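PDB 3CYM: HRDC domain-containing protein, which is uncharacterized but probably binds nucleic acid and acts as a 3'-5' exonuclease of the ribonuclease D type. Local coordinates for residues L161-D164 with W165-Y168; A169-D172 with V173-L176; S263-E266 with V267-K271; H273-A276 with Q277-I281. One frame throughout, in Å; residues are numbered along the deposited sequence. Where two conformers were deposited one is given.

Interaction 1 (L161-D164 with W165-Y168); sequences LPRD and WRNY
The indole of W165 carries the ring of P162 on one face: P162 CG stands 3.8 Å from the centroid of the five-membered ring of W165, 12° off the normal, a CH-pi contact. At the indole edge, close to the ring plane, L161 CD2 meets W165 CE3 at 3.7 Å. The guanidinium of R166, in the conformer described, one of two deposited, is the second flat group; R163 CA lies over one of its faces, offset toward the rim, and L161 O is at its edge. This is the first turn of helix 163-174 in the exonuclease domain, with P162 at the N-cap position, where a proline's lack of an N-H breaks no helical bond. The indole reaches the proline because W165 CG stands anti to its own carbonyl carbon (chi1 -68°), which turns the ring back toward the start of the helix. R166 folds back likewise, bending at chi3, until its NH2 is 3.5 Å from R163 CB, while R166 NH1 hydrogen-bonds to P18 O outside the turn. Beyond the proline, W165 also meets the rings of H151 and W156. The backbone opens its i to i+4 ladder with R166 N to P162 O at 3.1 Å. One water extends the ladder's third rung: it donates to D164 O at 2.6 Å and accepts from N167 ND2, which also bonds A11 O.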
loop_
_atom_site.group_PDB
_atom_site.type_symbol
_atom_site.label_atom_id
_atom_site.label_comp_id
_atom_site.label_asym_id
_atom_site.label_seq_id
_atom_site.Cartn_x
_atom_site.Cartn_y
_atom_site.Cartn_z
ATOM N N LEU A 161 18.211 -12.552 9.498
ATOM C CA LEU A 161 17.841 -12.508 8.091
ATOM C C LEU A 161 18.852 -13.298 7.258
ATOM O O LEU A 161 20.059 -13.053 7.356
ATOM C CB LEU A 161 17.729 -11.065 7.591
ATOM C CG LEU A 161 16.509 -10.253 8.043
ATOM C CD1 LEU A 161 16.722 -8.777 7.809
ATOM C CD2 LEU A 161 15.237 -10.739 7.353
ATOM N N PRO A 162 18.358 -14.266 6.458
ATOM C CA PRO A 162 19.159 -15.092 5.542
ATOM C C PRO A 162 19.894 -14.246 4.500
ATOM O O PRO A 162 19.468 -13.127 4.201
ATOM C CB PRO A 162 18.109 -15.960 4.836
ATOM C CG PRO A 162 16.896 -15.914 5.702
ATOM C CD PRO A 162 16.921 -14.610 6.411
ATOM N N ARG A 163 20.974 -14.788 3.938
ATOM C CA ARG A 163 21.801 -14.046 2.996
ATOM C C ARG A 163 21.080 -13.729 1.680
ATOM O O ARG A 163 21.282 -12.661 1.115
ATOM C CB ARG A 163 23.130 -14.770 2.734
ATOM C CG ARG A 163 24.193 -13.882 2.071
ATOM C CD ARG A 163 25.526 -14.584 1.893
ATOM N NE ARG A 163 26.203 -14.103 0.691
ATOM C CZ ARG A 163 27.177 -13.196 0.670
ATOM N NH1 ARG A 163 27.709 -12.836 -0.492
ATOM N NH2 ARG A 163 27.627 -12.648 1.795
ATOM N N ASP A 164 20.244 -14.652 1.209
ATOM C CA ASP A 164 19.439 -14.451 -0.004
ATOM C C ASP A 164 18.451 -13.294 0.127
ATOM O O ASP A 164 18.275 -12.510 -0.824
ATOM C CB ASP A 164 18.662 -15.719 -0.357
ATOM C CG ASP A 164 19.553 -16.838 -0.855
ATOM O OD1 ASP A 164 20.396 -16.593 -1.748
ATOM O OD2 ASP A 164 19.391 -17.974 -0.357
ATOM N N TRP A 165 17.829 -13.193 1.309
ATOM C CA TRP A 165 16.847 -12.149 1.629
ATOM C C TRP A 165 17.520 -10.786 1.725
ATOM O O TRP A 165 16.986 -9.787 1.226
ATOM C CB TRP A 165 16.155 -12.447 2.961
ATOM C CG TRP A 165 15.246 -13.649 2.981
ATOM C CD1 TRP A 165 15.240 -14.703 2.110
ATOM C CD2 TRP A 165 14.243 -13.936 3.962
ATOM N NE1 TRP A 165 14.279 -15.618 2.477
ATOM C CE2 TRP A 165 13.655 -15.174 3.613
ATOM C CE3 TRP A 165 13.773 -13.259 5.098
ATOM C CZ2 TRP A 165 12.624 -15.753 4.362
ATOM C CZ3 TRP A 165 12.753 -13.825 5.834
ATOM C CH2 TRP A 165 12.190 -15.067 5.470
ATOM N N ARG A 166 18.680 -10.756 2.392
ATOM C CA ARG A 166 19.496 -9.548 2.494
ATOM C C ARG A 166 19.900 -9.075 1.103
ATOM O O ARG A 166 19.925 -7.887 0.836
ATOM C CB ARG A 166 20.741 -9.795 3.353
ATOM C CG ARG A 166 20.487 -9.757 4.860
ATOM C CD ARG A 166 21.787 -9.692 5.656
ATOM N NE ARG A 166 22.433 -10.999 5.795
ATOM C CZ ARG A 166 23.521 -11.386 5.131
ATOM N NH1 ARG A 166 24.108 -10.570 4.267
ATOM N NH2 ARG A 166 24.026 -12.595 5.335
ATOM N N ASN A 167 20.209 -10.034 0.230
ATOM C CA ASN A 167 20.545 -9.774 -1.172
ATOM C C ASN A 167 19.377 -9.163 -1.957
ATOM O O ASN A 167 19.567 -8.184 -2.701
ATOM C CB ASN A 167 21.045 -11.061 -1.843
ATOM C CG ASN A 167 21.535 -10.835 -3.246
ATOM O OD1 ASN A 167 22.294 -9.910 -3.506
ATOM N ND2 ASN A 167 21.107 -11.689 -4.163
ATOM N N TYR A 168 18.184 -9.735 -1.779
ATOM C CA TYR A 168 16.946 -9.190 -2.348
ATOM C C TYR A 168 16.706 -7.752 -1.900
ATOM O O TYR A 168 16.381 -6.892 -2.716
ATOM C CB TYR A 168 15.734 -10.065 -1.973
ATOM C CG TYR A 168 14.379 -9.472 -2.351
ATOM C CD1 TYR A 168 13.777 -9.771 -3.582
ATOM C CD2 TYR A 168 13.690 -8.625 -1.474
ATOM C CE1 TYR A 168 12.528 -9.231 -3.931
ATOM C CE2 TYR A 168 12.452 -8.078 -1.815
ATOM C CZ TYR A 168 11.875 -8.387 -3.040
ATOM O OH TYR A 168 10.650 -7.840 -3.367
HETATM O O HOH W 1 18.715 -13.540 -3.171
#

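Interaction 2 (A169-D172 with V173-L176); sequences AALD and VELL. With NA (sodium ion), chain B.
D172 and V173 meet where helix 163-174 runs out, and the aspartate leaves the turn at once for a metal. Its CB packs against the backbone N of V173, and its CG is already within 3.6 Å of the sodium ion. D172 OD2 completes the approach by binding that sodium at 2.5 Å. The other carboxylate oxygen, OD1, is held by a salt bridge to K149, so both oxygens are engaged and the group's rotation is fixed. Three waters and the carboxylates of D44 and E46 fill the remaining sodium positions. A cluster of acidic residues around metal is the hallmark of the DEDD exonucleases of the RNase H-like fold, and this site is consistent with the metal centre of that family, although sodium occupies it here. Behind the aspartate the helical bonding changes: V173 N donates to A170 O at 3.1 Å, an i to i+3 bond, while E174 N makes only weak bonds to A170 O and L171 O. A water spans the next step, donating to L171 O at 2.8 Å and accepting from L175 N. E174 sends CG anti to its backbone N (chi1 168°) and bends at chi2, E174 CG passing L171 CD2 at 4.2 Å before the carboxylate pairs with K63 and takes the N-H of R14. L176 brings CG within 3.7 Å of D172 O.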
loop_
_atom_site.group_PDB
_atom_site.type_symbol
_atom_site.label_atom_id
_atom_site.label_comp_id
_atom_site.label_asym_id
_atom_site.label_seq_id
_atom_site.Cartn_x
_atom_site.Cartn_y
_atom_site.Cartn_z
ATOM N N ALA A 169 16.843 -7.508 -0.598
ATOM C CA ALA A 169 16.574 -6.205 -0.014
ATOM C C ALA A 169 17.588 -5.153 -0.472
ATOM O O ALA A 169 17.231 -3.995 -0.703
ATOM C CB ALA A 169 16.545 -6.306 1.493
ATOM N N ALA A 170 18.841 -5.576 -0.618
ATOM C CA ALA A 170 19.894 -4.734 -1.170
ATOM C C ALA A 170 19.654 -4.418 -2.644
ATOM O O ALA A 170 19.753 -3.261 -3.057
ATOM C CB ALA A 170 21.225 -5.394 -0.995
ATOM N N LEU A 171 19.319 -5.441 -3.431
ATOM C CA LEU A 171 19.064 -5.252 -4.859
ATOM C C LEU A 171 17.906 -4.301 -5.167
ATOM O O LEU A 171 17.895 -3.665 -6.215
ATOM C CB LEU A 171 18.899 -6.594 -5.593
ATOM C CG LEU A 171 20.217 -7.308 -5.937
ATOM C CD1 LEU A 171 19.933 -8.758 -6.321
ATOM C CD2 LEU A 171 21.002 -6.599 -7.043
ATOM N N ASP A 172 16.960 -4.181 -4.236
ATOM C CA ASP A 172 15.838 -3.254 -4.387
ATOM C C ASP A 172 16.159 -1.752 -4.273
ATOM O O ASP A 172 15.380 -0.921 -4.757
ATOM C CB ASP A 172 14.711 -3.631 -3.427
ATOM C CG ASP A 172 13.678 -4.530 -4.068
ATOM O OD1 ASP A 172 13.876 -4.993 -5.214
ATOM O OD2 ASP A 172 12.637 -4.767 -3.415
ATOM N N VAL A 173 17.282 -1.407 -3.638
ATOM C CA VAL A 173 17.789 -0.017 -3.624
ATOM C C VAL A 173 19.031 0.198 -4.498
ATOM O O VAL A 173 19.423 1.334 -4.737
ATOM C CB VAL A 173 18.095 0.508 -2.204
ATOM C CG1 VAL A 173 16.845 0.575 -1.380
ATOM C CG2 VAL A 173 19.162 -0.333 -1.521
ATOM N N GLU A 174 19.618 -0.900 -4.974
ATOM C CA GLU A 174 20.873 -0.921 -5.749
ATOM C C GLU A 174 20.895 -0.065 -7.029
ATOM O O GLU A 174 21.939 0.483 -7.387
ATOM C CB GLU A 174 21.249 -2.388 -6.053
ATOM C CG GLU A 174 22.373 -2.682 -7.085
ATOM C CD GLU A 174 23.781 -2.303 -6.622
ATOM O OE1 GLU A 174 23.945 -1.810 -5.485
ATOM O OE2 GLU A 174 24.736 -2.490 -7.414
ATOM N N LEU A 175 19.754 0.068 -7.697
ATOM C CA LEU A 175 19.715 0.737 -9.007
ATOM C C LEU A 175 18.865 1.996 -9.066
ATOM O O LEU A 175 18.698 2.573 -10.138
ATOM C CB LEU A 175 19.262 -0.245 -10.096
ATOM C CG LEU A 175 20.130 -1.497 -10.273
ATOM C CD1 LEU A 175 19.417 -2.524 -11.126
ATOM C CD2 LEU A 175 21.501 -1.142 -10.847
ATOM N N LEU A 176 18.340 2.426 -7.920
ATOM C CA LEU A 176 17.423 3.560 -7.877
ATOM C C LEU A 176 18.037 4.927 -8.233
ATOM O O LEU A 176 17.363 5.751 -8.842
ATOM C CB LEU A 176 16.705 3.636 -6.524
ATOM C CG LEU A 176 15.762 2.494 -6.151
ATOM C CD1 LEU A 176 15.037 2.820 -4.866
ATOM C CD2 LEU A 176 14.749 2.212 -7.268
HETATM NA NA NA B . 10.897 -4.066 -1.814
HETATM O O HOH W 2 17.198 -1.253 -7.376
HETATM O O HOH W 3 9.679 -6.227 -1.745
HETATM O O HOH W 4 9.636 -2.439 -2.969
HETATM O O HOH W 5 9.198 -3.422 -0.307
#

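Interaction 3 (S263-E266 with V267-K271); sequences SIIE and VAKRK
E266 OE1 receives a hydrogen bond from a water at 2.6 Å, and the same water accepts from R270 NE at the edge of the guanidinium, in its plane. The two side chains lie alongside each other and point the same way, one helical turn apart, but their charged ends do not close into a salt bridge: E266 OE1 stays 4.1 Å from R270 NH2, with the carboxylate and guanidinium planes 47° apart. The water thus bridges an i to i+4 pair on helix 261-270 of the HRDC domain, while E266 OE2 is taken by the hydroxyl of S283. One residue back from this pair, K269 runs back over I265, its NZ 3.5 Å from I265 CG2, before reaching a salt bridge with E226. Regular i to i+4 bonds hold the backbone, among them V267 N to S263 O at 2.9 Å. V267 CG2 sits between its own N and carbonyl carbon, which lays it 3.2 Å from S263 O. At the C-terminal end K271 takes positive phi (46°), and its NZ curls back to A268 O at 3.0 Å, nearly in line with the C=O bond, while also pairing with D230. I264, V267 and A268 face helix 231-250, V267 and K271 touch helix 312-323, and E266 and V267 meet I281 in the loop that follows helix 275-279.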
loop_
_atom_site.group_PDB
_atom_site.type_symbol
_atom_site.label_atom_id
_atom_site.label_comp_id
_atom_site.label_asym_id
_atom_site.label_seq_id
_atom_site.Cartn_x
_atom_site.Cartn_y
_atom_site.Cartn_z
ATOM N N SER A 263 -15.120 -18.658 9.015
ATOM C CA SER A 263 -15.614 -18.948 10.373
ATOM C C SER A 263 -16.543 -17.867 10.880
ATOM O O SER A 263 -17.613 -18.183 11.380
ATOM C CB SER A 263 -14.478 -19.115 11.386
ATOM O OG SER A 263 -13.728 -20.288 11.121
ATOM N N ILE A 264 -16.112 -16.609 10.744
ATOM C CA ILE A 264 -16.907 -15.421 11.090
ATOM C C ILE A 264 -18.286 -15.424 10.410
ATOM O O ILE A 264 -19.311 -15.328 11.089
ATOM C CB ILE A 264 -16.144 -14.095 10.767
ATOM C CG1 ILE A 264 -14.938 -13.926 11.694
ATOM C CG2 ILE A 264 -17.058 -12.874 10.895
ATOM C CD1 ILE A 264 -14.007 -12.804 11.305
ATOM N N ILE A 265 -18.301 -15.558 9.082
ATOM C CA ILE A 265 -19.550 -15.628 8.306
ATOM C C ILE A 265 -20.392 -16.845 8.713
ATOM O O ILE A 265 -21.603 -16.733 8.901
ATOM C CB ILE A 265 -19.267 -15.604 6.767
ATOM C CG1 ILE A 265 -18.558 -14.300 6.352
ATOM C CG2 ILE A 265 -20.540 -15.813 5.943
ATOM C CD1 ILE A 265 -19.333 -13.026 6.628
ATOM N N GLU A 266 -19.738 -17.988 8.892
ATOM C CA GLU A 266 -20.402 -19.222 9.308
ATOM C C GLU A 266 -21.177 -19.075 10.617
ATOM O O GLU A 266 -22.351 -19.455 10.694
ATOM C CB GLU A 266 -19.373 -20.335 9.463
ATOM C CG GLU A 266 -19.732 -21.602 8.743
ATOM C CD GLU A 266 -18.829 -22.762 9.117
ATOM O OE1 GLU A 266 -19.366 -23.806 9.542
ATOM O OE2 GLU A 266 -17.587 -22.633 8.987
ATOM N N VAL A 267 -20.530 -18.506 11.635
ATOM C CA VAL A 267 -21.162 -18.360 12.951
ATOM C C VAL A 267 -22.182 -17.217 12.982
ATOM O O VAL A 267 -23.097 -17.219 13.805
ATOM C CB VAL A 267 -20.130 -18.240 14.116
ATOM C CG1 VAL A 267 -19.299 -19.488 14.224
ATOM C CG2 VAL A 267 -19.233 -17.085 13.912
ATOM N N ALA A 268 -22.038 -16.260 12.067
ATOM C CA ALA A 268 -23.004 -15.170 11.942
ATOM C C ALA A 268 -24.294 -15.676 11.312
ATOM O O ALA A 268 -25.379 -15.224 11.666
ATOM C CB ALA A 268 -22.422 -14.021 11.140
ATOM N N LYS A 269 -24.158 -16.624 10.385
ATOM C CA LYS A 269 -25.292 -17.335 9.798
ATOM C C LYS A 269 -25.980 -18.220 10.834
ATOM O O LYS A 269 -27.183 -18.111 11.054
ATOM C CB LYS A 269 -24.813 -18.208 8.641
ATOM C CG LYS A 269 -24.644 -17.494 7.315
ATOM C CD LYS A 269 -23.889 -18.422 6.374
ATOM C CE LYS A 269 -24.130 -18.085 4.918
ATOM N NZ LYS A 269 -23.638 -16.718 4.615
ATOM N N ARG A 270 -25.191 -19.060 11.497
ATOM C CA ARG A 270 -25.718 -20.111 12.356
ATOM C C ARG A 270 -26.166 -19.638 13.734
ATOM O O ARG A 270 -27.060 -20.241 14.327
ATOM C CB ARG A 270 -24.690 -21.224 12.510
ATOM C CG ARG A 270 -24.505 -22.081 11.282
ATOM C CD ARG A 270 -24.588 -23.535 11.703
ATOM N NE ARG A 270 -23.606 -24.378 11.038
ATOM C CZ ARG A 270 -23.228 -25.573 11.481
ATOM N NH1 ARG A 270 -23.736 -26.071 12.600
ATOM N NH2 ARG A 270 -22.329 -26.270 10.806
ATOM N N LYS A 271 -25.537 -18.571 14.230
ATOM C CA LYS A 271 -25.796 -18.015 15.571
ATOM C C LYS A 271 -25.866 -19.062 16.710
ATOM O O LYS A 271 -26.950 -19.317 17.246
ATOM C CB LYS A 271 -27.062 -17.150 15.566
ATOM C CG LYS A 271 -27.198 -16.238 14.355
ATOM C CD LYS A 271 -28.428 -15.369 14.468
ATOM C CE LYS A 271 -28.427 -14.279 13.422
ATOM N NZ LYS A 271 -28.330 -14.854 12.062
HETATM O O HOH W 6 -21.757 -23.997 8.447
#

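Interaction 4 (H273-A276 with Q277-I281); sequences HNAA and QFRSI
Q277 stretches its chain back across N274 to H273, and its OE1 is gripped twice by the histidine. H273 N donates to Q277 OE1 at 2.7 Å, in the carbonyl plane and nearly straight at 165°, whereas H273 ND1 adds a weak bond to the same oxygen from the edge of the imidazole. A water joins the other end of the amide, accepting from Q277 NE2 at 2.9 Å and also hydrogen-bonded to H273 ND1. N274 is the N-cap of helix 275-279: with CG held between its backbone N and carbonyl carbon (chi1 56°), N274 OD1 accepts from Q277 N at 2.8 Å. The return bond to Q277 OE1 comes from H273 N, one residue before the N-cap, so this is not a classical capping box. Further on, R279 folds back at chi3 and lays one guanidinium face over the backbone of A275 and A276, with NH1 3.7 Å from A275 CB. R279 N also bonds A275 O at 3.0 Å, but the bond from S280 N to A276 O is weak; in one of its two conformers S280 OG also donates to Q277 O at 2.6 Å. This short surface helix of the HRDC domain lays F278 on P312, K316 and I319 of helix 312-323, where H273 also touches L323, and beyond it S280 and I281 rest on helix 261-270.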
loop_
_atom_site.group_PDB
_atom_site.type_symbol
_atom_site.label_atom_id
_atom_site.label_comp_id
_atom_site.label_asym_id
_atom_site.label_seq_id
_atom_site.Cartn_x
_atom_site.Cartn_y
_atom_site.Cartn_z
ATOM N N HIS A 273 -26.037 -20.440 20.249
ATOM C CA HIS A 273 -26.541 -19.818 21.474
ATOM C C HIS A 273 -25.897 -20.418 22.719
ATOM O O HIS A 273 -25.980 -19.843 23.811
ATOM C CB HIS A 273 -28.066 -19.957 21.565
ATOM C CG HIS A 273 -28.797 -19.319 20.428
ATOM N ND1 HIS A 273 -29.290 -20.042 19.362
ATOM C CD2 HIS A 273 -29.109 -18.024 20.183
ATOM C CE1 HIS A 273 -29.881 -19.219 18.512
ATOM N NE2 HIS A 273 -29.782 -17.988 18.985
ATOM N N ASN A 274 -25.273 -21.580 22.551
ATOM C CA ASN A 274 -24.595 -22.253 23.649
ATOM C C ASN A 274 -23.282 -22.912 23.231
ATOM O O ASN A 274 -22.878 -22.815 22.076
ATOM C CB ASN A 274 -25.537 -23.252 24.333
ATOM C CG ASN A 274 -26.110 -24.278 23.384
ATOM O OD1 ASN A 274 -25.388 -25.068 22.777
ATOM N ND2 ASN A 274 -27.430 -24.296 23.279
ATOM N N ALA A 275 -22.637 -23.590 24.182
ATOM C CA ALA A 275 -21.358 -24.269 23.959
ATOM C C ALA A 275 -21.443 -25.472 23.017
ATOM O O ALA A 275 -20.563 -25.653 22.181
ATOM C CB ALA A 275 -20.738 -24.671 25.285
ATOM N N ALA A 276 -22.495 -26.286 23.152
ATOM C CA ALA A 276 -22.705 -27.438 22.269
ATOM C C ALA A 276 -22.962 -26.981 20.842
ATOM O O ALA A 276 -22.465 -27.589 19.891
ATOM C CB ALA A 276 -23.851 -28.304 22.763
ATOM N N GLN A 277 -23.709 -25.890 20.701
ATOM C CA GLN A 277 -24.021 -25.321 19.389
ATOM C C GLN A 277 -22.787 -24.708 18.742
ATOM O O GLN A 277 -22.676 -24.670 17.518
ATOM C CB GLN A 277 -25.126 -24.275 19.498
ATOM C CG GLN A 277 -26.519 -24.869 19.581
ATOM C CD GLN A 277 -27.614 -23.847 19.343
ATOM O OE1 GLN A 277 -27.477 -22.673 19.684
ATOM N NE2 GLN A 277 -28.718 -24.296 18.754
ATOM N N PHE A 278 -21.870 -24.223 19.575
ATOM C CA PHE A 278 -20.599 -23.682 19.107
ATOM C C PHE A 278 -19.678 -24.788 18.604
ATOM O O PHE A 278 -19.025 -24.632 17.567
ATOM C CB PHE A 278 -19.935 -22.889 20.234
ATOM C CG PHE A 278 -18.659 -22.200 19.839
ATOM C CD1 PHE A 278 -18.687 -20.951 19.229
ATOM C CD2 PHE A 278 -17.425 -22.778 20.121
ATOM C CE1 PHE A 278 -17.503 -20.308 18.871
ATOM C CE2 PHE A 278 -16.245 -22.143 19.770
ATOM C CZ PHE A 278 -16.281 -20.905 19.154
ATOM N N ARG A 279 -19.633 -25.901 19.337
ATOM C CA ARG A 279 -18.764 -27.034 18.993
ATOM C C ARG A 279 -19.148 -27.740 17.692
ATOM O O ARG A 279 -18.295 -28.372 17.055
ATOM C CB ARG A 279 -18.681 -28.037 20.142
ATOM C CG ARG A 279 -17.836 -27.556 21.302
ATOM C CD ARG A 279 -17.547 -28.696 22.279
ATOM N NE ARG A 279 -18.769 -29.201 22.908
ATOM C CZ ARG A 279 -19.283 -28.727 24.037
ATOM N NH1 ARG A 279 -18.685 -27.729 24.676
ATOM N NH2 ARG A 279 -20.398 -29.250 24.527
ATOM N N SER A 280 -20.418 -27.605 17.299
ATOM C CA SER A 280 -20.912 -28.178 16.048
ATOM C C SER A 280 -20.316 -27.476 14.824
ATOM O O SER A 280 -20.258 -28.062 13.740
ATOM C CB SER A 280 -22.442 -28.138 15.997
ATOM O OG SER A 280 -22.914 -26.806 16.028
ATOM N N ILE A 281 -19.867 -26.233 15.003
ATOM C CA ILE A 281 -19.149 -25.496 13.958
ATOM C C ILE A 281 -17.658 -25.754 14.140
ATOM O O ILE A 281 -17.028 -25.206 15.048
ATOM C CB ILE A 281 -19.478 -23.991 13.976
ATOM C CG1 ILE A 281 -20.996 -23.795 13.871
ATOM C CG2 ILE A 281 -18.752 -23.269 12.831
ATOM C CD1 ILE A 281 -21.477 -22.410 14.177
HETATM O O HOH W 7 -30.666 -22.366 17.917
#

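All four contacts are local turns of single helices, strung in series along the chain without nesting or crossing. Interaction 1 starts helix 163-174 and interaction 2 follows directly on it, their centres about 12 Å apart, so one helix of the exonuclease domain runs from a start with proline at the N-cap position to a metal-binding end. The chain then passes to the HRDC domain, where interaction 3 lies about 46 Å from interaction 2, centre to centre. Interaction 4 comes next on the following short helix, and the two touch: V267 CG1 meets I281 CD1 at 3.6 Å, and R270 NH1 approaches S280 OG. Successive helices 261-270 and 275-279 are thereby packed together.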